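Local coordinates for probable spore coat polysaccharide biosynthesis protein E (Chromobacterium violaceum ATCC 12472, PDB 3G8R) that probably acts as an N-acylneuraminate-9-phosphate synthase of the NeuB family, with a zinc-binding TIM barrel followed by a SAF domain, at residues 106-111 against 128-133. Residues are numbered along the deposited sequence; the frame is centred on the assembly and turned at random.
Sequences LIEAHG and LERIAR
E108 reaches from helix 101-109 to R130 on helix 125-132, a salt bridge between two neighbouring outer helices of the NeuB TIM barrel. The helices follow successive parallel strands, 93-98 and 114-117, so the pair spans consecutive β/α units, on the outside of the barrel and away from the zinc site. The contact is slight, burying 64 Å² in all, and rests on a single ion pair, OE1 of E108 to NH2 of R130 at 3.5 Å, a loose approach that is long for a hydrogen bond. Carboxylate and guanidinium planes lie only 11° apart, yet OE1 meets the guanidinium obliquely and no second oxygen-nitrogen pair comes close, so the ions are not joined in the two-pronged manner. E108 points at the other helix from its root, with CG anti to the carbonyl carbon (chi1 -53°) and a bend at chi2. The CB of R130 does not aim at the other helix; bends at chi2 and chi3 swing the guanidinium across to helix 101-109. There NH1 forms a salt bridge with D105, one turn before E108, so each terminal nitrogen has its own carboxylate, which helps fix the rotation of the group. OE1 of E108 is also hydrogen-bonded to OG of S134, just past the end of helix 125-132, and thus serves two partners. Against this loose, partly exposed side stands close, buried packing: I131 touches V104, an apolar contact between the helices, and also packs on I115 and I117 of strand 114-117, while I107 lies on C96 and P98 of strand 93-98. Helix 101-109 ends in a Schellman motif, where G111, at phi 61°, donates its backbone N to O of E108 at 2.9 Å.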
loop_
_atom_site.group_PDB
_atom_site.type_symbol
_atom_site.label_atom_id
_atom_site.label_comp_id
_atom_site.label_asym_id
_atom_site.label_seq_id
_atom_site.Cartn_x
_atom_site.Cartn_y
_atom_site.Cartn_z
ATOM N N LEU A 106 24.101 15.921 25.700
ATOM C CA LEU A 106 24.941 14.778 25.521
ATOM C C LEU A 106 24.962 14.326 24.057
ATOM O O LEU A 106 26.046 14.083 23.490
ATOM C CB LEU A 106 24.435 13.651 26.404
ATOM C CG LEU A 106 25.434 12.833 27.222
ATOM C CD1 LEU A 106 24.853 11.437 27.521
ATOM C CD2 LEU A 106 26.811 12.744 26.543
ATOM N N ILE A 107 23.781 14.207 23.441
ATOM C CA ILE A 107 23.725 13.861 22.027
ATOM C C ILE A 107 24.663 14.743 21.209
ATOM O O ILE A 107 25.312 14.240 20.315
ATOM C CB ILE A 107 22.291 13.948 21.452
ATOM C CG1 ILE A 107 21.525 12.633 21.666
ATOM C CG2 ILE A 107 22.310 14.312 19.952
ATOM C CD1 ILE A 107 20.013 12.807 21.611
ATOM N N GLU A 108 24.735 16.038 21.529
ATOM C CA GLU A 108 25.625 16.982 20.842
ATOM C C GLU A 108 27.109 16.595 20.983
ATOM O O GLU A 108 27.852 16.500 19.978
ATOM C CB GLU A 108 25.441 18.401 21.388
ATOM C CG GLU A 108 24.007 18.931 21.393
ATOM C CD GLU A 108 23.608 19.646 20.114
ATOM O OE1 GLU A 108 22.503 20.234 20.102
ATOM O OE2 GLU A 108 24.388 19.629 19.132
ATOM N N ALA A 109 27.522 16.383 22.230
ATOM C CA ALA A 109 28.885 15.982 22.538
ATOM C C ALA A 109 29.346 14.738 21.761
ATOM O O ALA A 109 30.527 14.618 21.349
ATOM C CB ALA A 109 29.019 15.749 24.021
ATOM N N HIS A 110 28.407 13.818 21.558
ATOM C CA HIS A 110 28.723 12.560 20.945
ATOM C C HIS A 110 28.757 12.665 19.439
ATOM O O HIS A 110 29.173 11.737 18.757
ATOM C CB HIS A 110 27.732 11.536 21.410
ATOM C CG HIS A 110 27.952 11.100 22.821
ATOM N ND1 HIS A 110 27.258 10.055 23.396
ATOM C CD2 HIS A 110 28.811 11.548 23.768
ATOM C CE1 HIS A 110 27.666 9.894 24.643
ATOM N NE2 HIS A 110 28.616 10.779 24.891
ATOM N N GLY A 111 28.364 13.813 18.910
ATOM C CA GLY A 111 28.310 13.992 17.448
ATOM C C GLY A 111 27.350 13.014 16.776
ATOM O O GLY A 111 27.624 12.480 15.694
ATOM N N LEU A 128 10.951 19.484 23.812
ATOM C CA LEU A 128 10.903 19.936 22.422
ATOM C C LEU A 128 11.616 21.267 22.257
ATOM O O LEU A 128 12.383 21.444 21.311
ATOM C CB LEU A 128 9.467 20.027 21.896
ATOM C CG LEU A 128 8.700 18.716 21.759
ATOM C CD1 LEU A 128 7.549 18.877 20.780
ATOM C CD2 LEU A 128 9.580 17.552 21.305
ATOM N N GLU A 129 11.368 22.195 23.174
ATOM C CA GLU A 129 12.082 23.459 23.160
ATOM C C GLU A 129 13.577 23.179 23.105
ATOM O O GLU A 129 14.258 23.728 22.250
ATOM C CB GLU A 129 11.723 24.328 24.365
ATOM C CG GLU A 129 10.369 25.045 24.251
ATOM C CD GLU A 129 9.800 25.532 25.610
ATOM O OE1 GLU A 129 9.854 24.768 26.611
ATOM O OE2 GLU A 129 9.268 26.674 25.667
ATOM N N ARG A 130 14.077 22.290 23.969
ATOM C CA ARG A 130 15.512 21.978 23.976
ATOM C C ARG A 130 15.995 21.416 22.668
ATOM O O ARG A 130 17.139 21.694 22.283
ATOM C CB ARG A 130 15.959 21.039 25.097
ATOM C CG ARG A 130 17.107 21.660 25.924
ATOM C CD ARG A 130 18.572 21.355 25.520
ATOM N NE ARG A 130 18.959 21.745 24.158
ATOM C CZ ARG A 130 20.176 21.565 23.632
ATOM N NH1 ARG A 130 21.163 21.029 24.349
ATOM N NH2 ARG A 130 20.403 21.903 22.369
ATOM N N ILE A 131 15.141 20.641 21.994
ATOM C CA ILE A 131 15.506 19.998 20.728
ATOM C C ILE A 131 15.509 21.018 19.601
ATOM O O ILE A 131 16.374 21.011 18.731
ATOM C CB ILE A 131 14.547 18.841 20.400
ATOM C CG1 ILE A 131 14.764 17.681 21.385
ATOM C CG2 ILE A 131 14.724 18.402 18.980
ATOM C CD1 ILE A 131 13.741 16.528 21.310
ATOM N N ALA A 132 14.514 21.890 19.631
ATOM C CA ALA A 132 14.363 22.928 18.613
ATOM C C ALA A 132 15.593 23.812 18.549
ATOM O O ALA A 132 16.007 24.203 17.489
ATOM C CB ALA A 132 13.144 23.771 18.892
ATOM N N ARG A 133 16.178 24.126 19.691
ATOM C CA ARG A 133 17.367 24.945 19.675
ATOM C C ARG A 133 18.601 24.142 19.264
ATOM O O ARG A 133 19.712 24.577 19.455
ATOM C CB ARG A 133 17.530 25.738 20.984
ATOM C CG ARG A 133 18.106 25.027 22.181
ATOM C CD ARG A 133 18.475 26.059 23.287
ATOM N NE ARG A 133 17.301 26.473 24.071
ATOM C CZ ARG A 133 17.046 26.067 25.321
ATOM N NH1 ARG A 133 17.890 25.244 25.957
ATOM N NH2 ARG A 133 15.943 26.486 25.942
#